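Local coordinates for uncharacterized protein (Bacteroides eggerthii, PDB 4FTD) that is of unknown function but, as a six-bladed beta-propeller joined to an immunoglobulin-like domain, may take part in carbohydrate metabolism, at residues V167-K171 against R172-K176; P275-G278 against H279-D283; N128-S131 against D132-T135. One frame throughout, in Å; residues are numbered along the deposited sequence. Where two conformers were deposited one is given.

How the contacts relate
Along the chain contact 3 (128-135) comes first, then contact 1 (167-176), then contact 2 (275-283), all in the propeller part of the protein. Contacts 3 and 1 belong to one blade, the sheet of strands 138-143, 147-152, 163-166 and 178-179: contact 3 lies in the loop leading in from strand 120-125, contact 1 in the connection between the last two strands. Their centres are about 15 Å apart and they pack as one unit, Ile-175 CG2 lying 3.7 Å from Tyr-130 CE1. Contact 2 is a separate hairpin tip, between strands 270-277 and 281-291 of another blade, its centre about 33 Å from either of the others.

Contact 1. Residues V167-K171 against R172-K176; sequences VSDLK and RGEIK
Asp-169 and Arg-172 both carry CG beside the backbone N (chi1 -71° in the aspartate), and the arginine then bends at chi3 (-56°), which lays the two side chains alongside each other, pointing the same way. In this conformer of Arg-172, one of two modelled, NH2 meets Asp-169 OD1 at 2.7 Å in a salt bridge. Asp-169 OD1 sits at the guanidinium edge, in its plane, while the carboxylate itself is turned 66° from that plane and is met from above. In the same conformer NH2 also makes a weak bond, within a salt bridge, to Glu-174 OE1; if so placed, it probably eases the repulsion between carboxylates 4.2 Å apart (Asp-169 OD1 to Glu-174 OE1). Arg-172 NE adds a weak bond to Ser-168 O. The other carboxylate oxygen, Asp-169 OD2, receives a hydrogen bond from water 1 (2.8 Å), which also donates to Lys-176 O, while Lys-176 CD lies 3.7 Å from Asp-169 OD2. With an alanine here instead of Asp-169, Arg-172 is likely to lose one of its two acidic partners and water 1 one of its acceptors. The backbone itself ends the helix in a Schellman motif: Glu-174 N donates to Asp-169 O (2.9 Å) and Gly-173 N to Leu-170 O (2.9 Å), with Gly-173 at positive phi as the C-prime residue. Leu-170 CD2 reaches Ile-175 CG1 across the turn. This single-turn helix follows strand 163-166 and its exit leads to strand 178-179. It rests against strand 120-125, where Leu-170 touches Phe-124 and Lys-171 touches Tyr-122, and Val-167 is tied to Glu-146 by backbone hydrogen bonding.

Contact 2. Residues P275-G278 against H279-D283; sequences PISG and HKTVD
The imidazole of His-279 lies obliquely beside the peptide of Gly-278, ND1 3.2 Å from Gly-278 C, and the ring also meets that of His-201, with the planes about 80° apart. His-279 and Gly-278 belong to the tip of a beta hairpin, where a loop of Gly-278, His-279 and Lys-280 joins strands 270-277 and 281-291 of a propeller blade. Gly-278 and His-279 both have positive phi, which turns the chain back. Ser-277 and Thr-281 form the antiparallel hydrogen-bonded pair that closes the loop: Ser-277 N donates to Thr-281 O (2.9 Å), and Thr-281 N returns a bond to Ser-277 O. Ile-276 and Val-282, the next, non-hydrogen-bonded pair, put their side chains on the other face, both against Ile-230 of strand 228-233. With CG1 opposite the backbone N (chi1 -176°), Ile-276 extends CD1 to within 3.4 Å of His-279 O, whose hydrogen-bonding partner is Tyr-203 OH. Lys-280 NZ forms a salt bridge with Glu-228 OE1. Water 2 bridges the strands, 2.7 Å from Ser-277 OG and donating to Thr-281 O at 2.8 Å.

Contact 3. Residues N128-S131 against D132-T135; sequences NIYS and DFAT
Tyr-130 and Asp-132 lie side by side at the start of a short 3-10 turn, the aspartate OD2 3.4 Å from Tyr-130 CE2. Ring and carboxylate planes are 77° apart, and the side chains run in the same direction. Phe-133 approaches the tyrosine at a slant, its CD2 3.9 Å from Tyr-130 CD2. On the other side of the turn Ile-129 has its CG1 opposite the backbone N (chi1 -172°) and stays extended, which carries CD1 over to Phe-133 O (3.5 Å) and on to Ala-134. Two backbone bonds of the 3-10 type hold this arrangement together: a weak one from Phe-133 N to Tyr-130 O, and a straighter one from Ala-134 N to Ser-131 O (3.0 Å, 160°). The polar ends are fixed from outside the turn. Asp-132 OD2 is bonded to His-160 ND1 and its OD1 to Asn-158 ND2, a group shared with Ser-131 OG, so the buried carboxylate is held at both oxygens. Tyr-130 OH pairs with His-163 NE2. Farther out, the rings of Tyr-130 and Phe-133 pack on Val-150 of strand 147-152, and Phe-133 also touches Ala-141 of strand 138-143, which seats the loop from strand 120-125 against the blade it enters. Where the turn runs out, the methyl of Ala-134 completes the apolar contact, its CB 4.1 Å from Ile-129 CD1.

Contact 1. Residues V167-K171 against R172-K176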
ATOM      1  N   VAL A 167       3.823  -9.666  15.202  1.00 43.38           N
ATOM      2  CA  VAL A 167       2.530  -9.445  14.536  1.00 43.52           C
ATOM      3  C   VAL A 167       1.489 -10.536  14.880  1.00 45.98           C
ATOM      4  O   VAL A 167       0.327 -10.207  15.134  1.00 53.06           O
ATOM      5  CB  VAL A 167       2.698  -9.277  13.022  1.00 45.37           C
ATOM      6  CG1 VAL A 167       1.326  -9.251  12.346  1.00 46.78           C
ATOM      7  CG2 VAL A 167       3.482  -7.982  12.761  1.00 43.65           C
ATOM      8  N   SER A 168       1.900 -11.790  14.973  1.00 49.72           N
ATOM      9  CA  SER A 168       0.946 -12.863  15.372  1.00 50.94           C
ATOM     10  C   SER A 168       0.345 -12.587  16.768  1.00 56.53           C
ATOM     11  O   SER A 168      -0.838 -12.849  16.989  1.00 52.70           O
ATOM     12  CB  SER A 168       1.586 -14.242  15.316  1.00 51.76           C
ATOM     13  OG  SER A 168       2.734 -14.258  16.112  1.00 54.71           O
ATOM     14  N   ASP A 169       1.136 -12.030  17.690  1.00 54.18           N
ATOM     15  CA  ASP A 169       0.608 -11.601  19.000  1.00 54.50           C
ATOM     16  C   ASP A 169      -0.356 -10.431  18.889  1.00 52.86           C
ATOM     17  O   ASP A 169      -1.437 -10.470  19.461  1.00 53.65           O
ATOM     18  CB  ASP A 169       1.727 -11.218  19.953  1.00 58.04           C
ATOM     19  CG  ASP A 169       2.523 -12.415  20.444  1.00 61.61           C
ATOM     20  OD1 ASP A 169       2.034 -13.548  20.356  1.00 60.84           O
ATOM     21  OD2 ASP A 169       3.648 -12.207  20.949  1.00 59.85           O
ATOM     22  N   LEU A 170       0.033  -9.389  18.169  1.00 48.61           N
ATOM     23  CA  LEU A 170      -0.848  -8.237  17.955  1.00 52.27           C
ATOM     24  C   LEU A 170      -2.197  -8.580  17.284  1.00 60.35           C
ATOM     25  O   LEU A 170      -3.207  -7.961  17.590  1.00 53.00           O
ATOM     26  CB  LEU A 170      -0.169  -7.189  17.104  1.00 43.77           C
ATOM     27  CG  LEU A 170       1.066  -6.494  17.669  1.00 44.60           C
ATOM     28  CD1 LEU A 170       1.729  -5.660  16.578  1.00 39.38           C
ATOM     29  CD2 LEU A 170       0.783  -5.638  18.892  1.00 41.73           C
ATOM     30  N   LYS A 171      -2.208  -9.538  16.360  1.00 55.14           N
ATOM     31  CA  LYS A 171      -3.461  -9.958  15.723  1.00 52.35           C
ATOM     32  C   LYS A 171      -4.426 -10.563  16.738  1.00 55.86           C
ATOM     33  O   LYS A 171      -5.613 -10.512  16.528  1.00 56.32           O
ATOM     34  CB  LYS A 171      -3.230 -10.936  14.572  1.00 51.76           C
ATOM     35  CG  LYS A 171      -2.576 -10.318  13.333  1.00 49.67           C
ATOM     36  CD  LYS A 171      -2.300 -11.386  12.254  1.00 56.84           C
ATOM     37  CE  LYS A 171      -1.692 -10.739  11.013  1.00 61.21           C
ATOM     38  NZ  LYS A 171      -1.251 -11.652   9.910  1.00 67.19           N
ATOM     39  N   ARG A 172      -3.897 -11.135  17.819  1.00 56.81           N
ATOM     40  CA  ARG A 172      -4.708 -11.685  18.897  0.50 60.16           C
ATOM     41  C   ARG A 172      -4.927 -10.633  19.996  1.00 61.58           C
ATOM     42  O   ARG A 172      -5.436 -10.939  21.052  1.00 64.26           O
ATOM     43  CB  ARG A 172      -4.032 -12.942  19.455  0.50 59.56           C
ATOM     44  CG  ARG A 172      -3.809 -14.031  18.410  0.50 61.37           C
ATOM     45  CD  ARG A 172      -3.060 -15.239  18.956  0.50 69.96           C
ATOM     46  NE  ARG A 172      -1.777 -14.865  19.541  0.50 73.15           N
ATOM     47  CZ  ARG A 172      -1.493 -14.991  20.828  0.50 68.06           C
ATOM     48  NH1 ARG A 172      -2.391 -15.511  21.639  0.50 64.90           N
ATOM     49  NH2 ARG A 172      -0.314 -14.613  21.295  0.50 64.07           N
ATOM     50  N   GLY A 173      -4.558  -9.383  19.734  1.00 59.13           N
ATOM     51  CA  GLY A 173      -4.697  -8.298  20.704  1.00 61.18           C
ATOM     52  C   GLY A 173      -3.709  -8.354  21.862  1.00 63.41           C
ATOM     53  O   GLY A 173      -3.900  -7.678  22.848  1.00 69.83           O
ATOM     54  N   GLU A 174      -2.633  -9.121  21.738  1.00 57.85           N
ATOM     55  CA  GLU A 174      -1.680  -9.274  22.830  1.00 58.62           C
ATOM     56  C   GLU A 174      -0.444  -8.423  22.577  1.00 53.37           C
ATOM     57  O   GLU A 174       0.237  -8.600  21.573  1.00 49.76           O
ATOM     58  CB  GLU A 174      -1.266 -10.739  22.992  1.00 62.40           C
ATOM     59  CG  GLU A 174      -2.420 -11.689  23.253  1.00 78.09           C
ATOM     60  CD  GLU A 174      -1.968 -13.068  23.700  1.00 84.68           C
ATOM     61  OE1 GLU A 174      -0.790 -13.439  23.488  1.00102.78           O
ATOM     62  OE2 GLU A 174      -2.805 -13.784  24.274  1.00102.30           O
ATOM     63  N   ILE A 175      -0.143  -7.543  23.523  1.00 53.21           N
ATOM     64  CA  ILE A 175       1.040  -6.671  23.508  1.00 52.57           C
ATOM     65  C   ILE A 175       2.103  -7.318  24.409  1.00 50.85           C
ATOM     66  O   ILE A 175       1.951  -7.363  25.632  1.00 56.02           O
ATOM     67  CB  ILE A 175       0.649  -5.252  23.961  1.00 51.23           C
ATOM     68  CG1 ILE A 175      -0.204  -4.594  22.865  1.00 57.91           C
ATOM     69  CG2 ILE A 175       1.882  -4.409  24.281  1.00 45.30           C
ATOM     70  CD1 ILE A 175      -0.685  -3.198  23.205  1.00 59.44           C
ATOM     71  N   LYS A 176       3.129  -7.882  23.773  1.00 45.70           N
ATOM     72  CA  LYS A 176       4.257  -8.559  24.415  1.00 47.56           C
ATOM     73  C   LYS A 176       5.595  -8.049  23.828  1.00 47.15           C
ATOM     74  O   LYS A 176       6.136  -8.657  22.914  1.00 50.89           O
ATOM     75  CB  LYS A 176       4.108 -10.056  24.219  1.00 54.14           C
ATOM     76  CG  LYS A 176       2.782 -10.605  24.795  1.00 68.14           C
ATOM     77  CD  LYS A 176       2.522 -12.081  24.477  1.00 80.19           C
ATOM     78  CE  LYS A 176       3.333 -13.021  25.347  1.00 87.63           C
ATOM     79  NZ  LYS A 176       2.915 -14.438  25.147  1.00 99.43           N
TER
HETATM   80  O   HOH W   1       4.928  -9.701  20.739  1.00 47.67           O

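Contact 2. Residues P275-G278 against H279-D283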
ATOM      1  N   PRO A 275      25.575   6.158   1.944  1.00 42.60           N
ATOM      2  CA  PRO A 275      25.522   4.843   1.271  1.00 47.33           C
ATOM      3  C   PRO A 275      25.770   3.678   2.216  1.00 46.35           C
ATOM      4  O   PRO A 275      26.554   3.801   3.154  1.00 47.39           O
ATOM      5  CB  PRO A 275      26.663   4.900   0.237  1.00 46.37           C
ATOM      6  CG  PRO A 275      27.068   6.345   0.191  1.00 50.67           C
ATOM      7  CD  PRO A 275      26.784   6.904   1.566  1.00 45.95           C
ATOM      8  N   ILE A 276      25.098   2.565   1.936  1.00 44.57           N
ATOM      9  CA  ILE A 276      25.228   1.348   2.720  1.00 45.67           C
ATOM     10  C   ILE A 276      25.346   0.188   1.732  1.00 51.47           C
ATOM     11  O   ILE A 276      24.688   0.193   0.707  1.00 48.17           O
ATOM     12  CB  ILE A 276      24.073   1.201   3.756  1.00 52.11           C
ATOM     13  CG1 ILE A 276      24.288  -0.035   4.639  1.00 59.70           C
ATOM     14  CG2 ILE A 276      22.746   1.059   3.098  1.00 47.99           C
ATOM     15  CD1 ILE A 276      23.612   0.050   5.997  1.00 56.82           C
ATOM     16  N   SER A 277      26.230  -0.757   2.031  1.00 43.59           N
ATOM     17  CA  SER A 277      26.417  -1.969   1.253  1.00 50.56           C
ATOM     18  C   SER A 277      26.625  -3.159   2.169  1.00 48.96           C
ATOM     19  O   SER A 277      27.100  -3.034   3.301  1.00 47.75           O
ATOM     20  CB  SER A 277      27.631  -1.866   0.307  1.00 49.01           C
ATOM     21  OG  SER A 277      28.784  -1.573   1.068  1.00 62.87           O
ATOM     22  N   GLY A 278      26.256  -4.324   1.657  1.00 56.29           N
ATOM     23  CA  GLY A 278      26.368  -5.573   2.391  1.00 49.60           C
ATOM     24  C   GLY A 278      25.671  -5.509   3.734  1.00 48.16           C
ATOM     25  O   GLY A 278      26.140  -6.100   4.673  1.00 46.99           O
ATOM     26  N   HIS A 279      24.570  -4.765   3.838  1.00 44.67           N
ATOM     27  CA  HIS A 279      23.754  -4.637   5.036  1.00 51.57           C
ATOM     28  C   HIS A 279      24.357  -3.804   6.175  1.00 49.30           C
ATOM     29  O   HIS A 279      23.600  -3.230   6.910  1.00 47.07           O
ATOM     30  CB  HIS A 279      23.329  -5.983   5.650  1.00 47.95           C
ATOM     31  CG  HIS A 279      22.686  -6.929   4.693  1.00 47.38           C
ATOM     32  ND1 HIS A 279      23.425  -7.821   3.946  1.00 53.64           N
ATOM     33  CD2 HIS A 279      21.395  -7.160   4.386  1.00 42.69           C
ATOM     34  CE1 HIS A 279      22.607  -8.551   3.216  1.00 44.48           C
ATOM     35  NE2 HIS A 279      21.370  -8.167   3.451  1.00 51.10           N
ATOM     36  N   LYS A 280      25.678  -3.819   6.354  1.00 47.63           N
ATOM     37  CA  LYS A 280      26.315  -3.237   7.533  1.00 51.28           C
ATOM     38  C   LYS A 280      27.402  -2.253   7.260  1.00 45.12           C
ATOM     39  O   LYS A 280      27.941  -1.718   8.217  1.00 47.99           O
ATOM     40  CB  LYS A 280      27.018  -4.357   8.308  1.00 56.81           C
ATOM     41  CG  LYS A 280      26.136  -5.460   8.789  1.00 62.41           C
ATOM     42  CD  LYS A 280      26.960  -6.670   9.145  1.00 65.27           C
ATOM     43  CE  LYS A 280      27.698  -6.494  10.432  1.00 71.87           C
ATOM     44  NZ  LYS A 280      28.434  -7.765  10.731  1.00 71.61           N
ATOM     45  N   THR A 281      27.820  -2.065   6.003  1.00 48.12           N
ATOM     46  CA  THR A 281      28.988  -1.232   5.724  1.00 47.31           C
ATOM     47  C   THR A 281      28.531   0.131   5.223  1.00 49.47           C
ATOM     48  O   THR A 281      27.996   0.216   4.127  1.00 51.34           O
ATOM     49  CB  THR A 281      29.891  -1.882   4.652  1.00 49.18           C
ATOM     50  OG1 THR A 281      30.263  -3.182   5.107  1.00 54.63           O
ATOM     51  CG2 THR A 281      31.162  -1.090   4.411  1.00 50.67           C
ATOM     52  N   VAL A 282      28.755   1.178   6.021  1.00 47.28           N
ATOM     53  CA  VAL A 282      28.377   2.554   5.689  1.00 46.46           C
ATOM     54  C   VAL A 282      29.630   3.232   5.071  1.00 57.71           C
ATOM     55  O   VAL A 282      30.646   3.373   5.730  1.00 53.24           O
ATOM     56  CB  VAL A 282      27.847   3.288   6.927  1.00 50.85           C
ATOM     57  CG1 VAL A 282      27.595   4.766   6.672  1.00 44.05           C
ATOM     58  CG2 VAL A 282      26.558   2.618   7.414  1.00 45.36           C
ATOM     59  N   ASP A 283      29.543   3.642   3.808  1.00 53.93           N
ATOM     60  CA  ASP A 283      30.651   4.325   3.106  1.00 51.56           C
ATOM     61  C   ASP A 283      30.759   5.831   3.454  1.00 47.54           C
ATOM     62  O   ASP A 283      30.182   6.691   2.762  1.00 51.50           O
ATOM     63  CB  ASP A 283      30.493   4.119   1.585  1.00 57.99           C
ATOM     64  CG  ASP A 283      31.660   4.676   0.780  1.00 70.00           C
ATOM     65  OD1 ASP A 283      32.572   5.315   1.379  1.00 60.69           O
ATOM     66  OD2 ASP A 283      31.652   4.483  -0.458  1.00 73.70           O
TER
HETATM   67  O   HOH W   2      29.201   0.969   1.765  1.00 57.01           O

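Contact 3. Residues N128-S131 against D132-T135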
ATOM      1  N   ASN A 128      -7.488   2.811  20.606  1.00 52.74           N
ATOM      2  CA  ASN A 128      -6.589   1.747  21.013  1.00 47.92           C
ATOM      3  C   ASN A 128      -5.099   2.130  20.834  1.00 49.59           C
ATOM      4  O   ASN A 128      -4.260   1.237  20.614  1.00 48.82           O
ATOM      5  CB  ASN A 128      -6.937   0.456  20.265  1.00 51.12           C
ATOM      6  CG  ASN A 128      -6.312  -0.792  20.913  1.00 58.88           C
ATOM      7  OD1 ASN A 128      -6.311  -0.941  22.147  1.00 60.12           O
ATOM      8  ND2 ASN A 128      -5.751  -1.675  20.093  1.00 55.30           N
ATOM      9  N   ILE A 129      -4.784   3.435  20.903  1.00 42.21           N
ATOM     10  CA  ILE A 129      -3.427   3.969  20.666  1.00 45.82           C
ATOM     11  C   ILE A 129      -2.346   3.187  21.432  1.00 45.86           C
ATOM     12  O   ILE A 129      -2.468   3.004  22.621  1.00 42.14           O
ATOM     13  CB  ILE A 129      -3.341   5.493  21.020  1.00 47.25           C
ATOM     14  CG1 ILE A 129      -1.981   6.076  20.589  1.00 44.58           C
ATOM     15  CG2 ILE A 129      -3.678   5.745  22.502  1.00 42.63           C
ATOM     16  CD1 ILE A 129      -1.845   7.574  20.771  1.00 46.62           C
ATOM     17  N   TYR A 130      -1.322   2.670  20.740  1.00 45.94           N
ATOM     18  CA  TYR A 130      -0.212   1.977  21.397  1.00 41.62           C
ATOM     19  C   TYR A 130       0.412   2.947  22.424  1.00 41.99           C
ATOM     20  O   TYR A 130       0.738   4.078  22.080  1.00 38.67           O
ATOM     21  CB  TYR A 130       0.823   1.484  20.373  1.00 47.19           C
ATOM     22  CG  TYR A 130       1.853   0.633  21.021  1.00 42.68           C
ATOM     23  CD1 TYR A 130       1.538  -0.632  21.465  1.00 47.58           C
ATOM     24  CD2 TYR A 130       3.166   1.104  21.228  1.00 44.00           C
ATOM     25  CE1 TYR A 130       2.480  -1.416  22.106  1.00 50.77           C
ATOM     26  CE2 TYR A 130       4.099   0.327  21.909  1.00 36.68           C
ATOM     27  CZ  TYR A 130       3.767  -0.936  22.305  1.00 41.55           C
ATOM     28  OH  TYR A 130       4.684  -1.690  22.951  1.00 44.75           O
ATOM     29  N   SER A 131       0.541   2.520  23.682  1.00 41.18           N
ATOM     30  CA  SER A 131       0.820   3.453  24.808  1.00 47.11           C
ATOM     31  C   SER A 131       2.096   4.274  24.606  1.00 46.02           C
ATOM     32  O   SER A 131       2.111   5.468  24.874  1.00 47.06           O
ATOM     33  CB  SER A 131       0.873   2.703  26.169  1.00 49.46           C
ATOM     34  OG  SER A 131       1.922   1.747  26.091  1.00 52.71           O
ATOM     35  N   ASP A 132       3.146   3.654  24.083  1.00 42.39           N
ATOM     36  CA  ASP A 132       4.411   4.417  23.784  1.00 45.16           C
ATOM     37  C   ASP A 132       4.271   5.501  22.746  1.00 40.47           C
ATOM     38  O   ASP A 132       4.953   6.519  22.801  1.00 44.14           O
ATOM     39  CB  ASP A 132       5.548   3.489  23.440  1.00 38.93           C
ATOM     40  CG  ASP A 132       5.900   2.584  24.596  1.00 45.26           C
ATOM     41  OD1 ASP A 132       5.846   3.002  25.770  1.00 47.78           O
ATOM     42  OD2 ASP A 132       6.233   1.426  24.327  1.00 46.25           O
ATOM     43  N   PHE A 133       3.315   5.312  21.851  1.00 41.09           N
ATOM     44  CA  PHE A 133       2.942   6.329  20.884  1.00 39.49           C
ATOM     45  C   PHE A 133       2.019   7.437  21.366  1.00 43.44           C
ATOM     46  O   PHE A 133       1.606   8.241  20.560  1.00 53.73           O
ATOM     47  CB  PHE A 133       2.346   5.687  19.603  1.00 47.08           C
ATOM     48  CG  PHE A 133       3.379   5.195  18.672  1.00 50.22           C
ATOM     49  CD1 PHE A 133       4.125   6.099  17.979  1.00 63.31           C
ATOM     50  CD2 PHE A 133       3.588   3.842  18.480  1.00 65.22           C
ATOM     51  CE1 PHE A 133       5.108   5.694  17.124  1.00122.08           C
ATOM     52  CE2 PHE A 133       4.569   3.409  17.627  1.00133.73           C
ATOM     53  CZ  PHE A 133       5.333   4.346  16.941  1.00177.00           C
ATOM     54  N   ALA A 134       1.698   7.480  22.642  1.00 42.85           N
ATOM     55  CA  ALA A 134       0.899   8.544  23.176  1.00 50.20           C
ATOM     56  C   ALA A 134       1.763   9.738  23.528  1.00 51.78           C
ATOM     57  O   ALA A 134       1.219  10.746  23.854  1.00 52.63           O
ATOM     58  CB  ALA A 134       0.112   8.080  24.384  1.00 50.26           C
ATOM     59  N   THR A 135       3.091   9.656  23.460  1.00 45.93           N
ATOM     60  CA  THR A 135       3.968  10.825  23.765  1.00 43.22           C
ATOM     61  C   THR A 135       4.910  11.050  22.644  1.00 49.83           C
ATOM     62  O   THR A 135       5.064  10.202  21.800  1.00 45.21           O
ATOM     63  CB  THR A 135       4.779  10.674  25.072  1.00 54.87           C
ATOM     64  OG1 THR A 135       5.967   9.903  24.864  1.00 48.94           O
ATOM     65  CG2 THR A 135       3.927  10.034  26.180  1.00 53.87           C
TER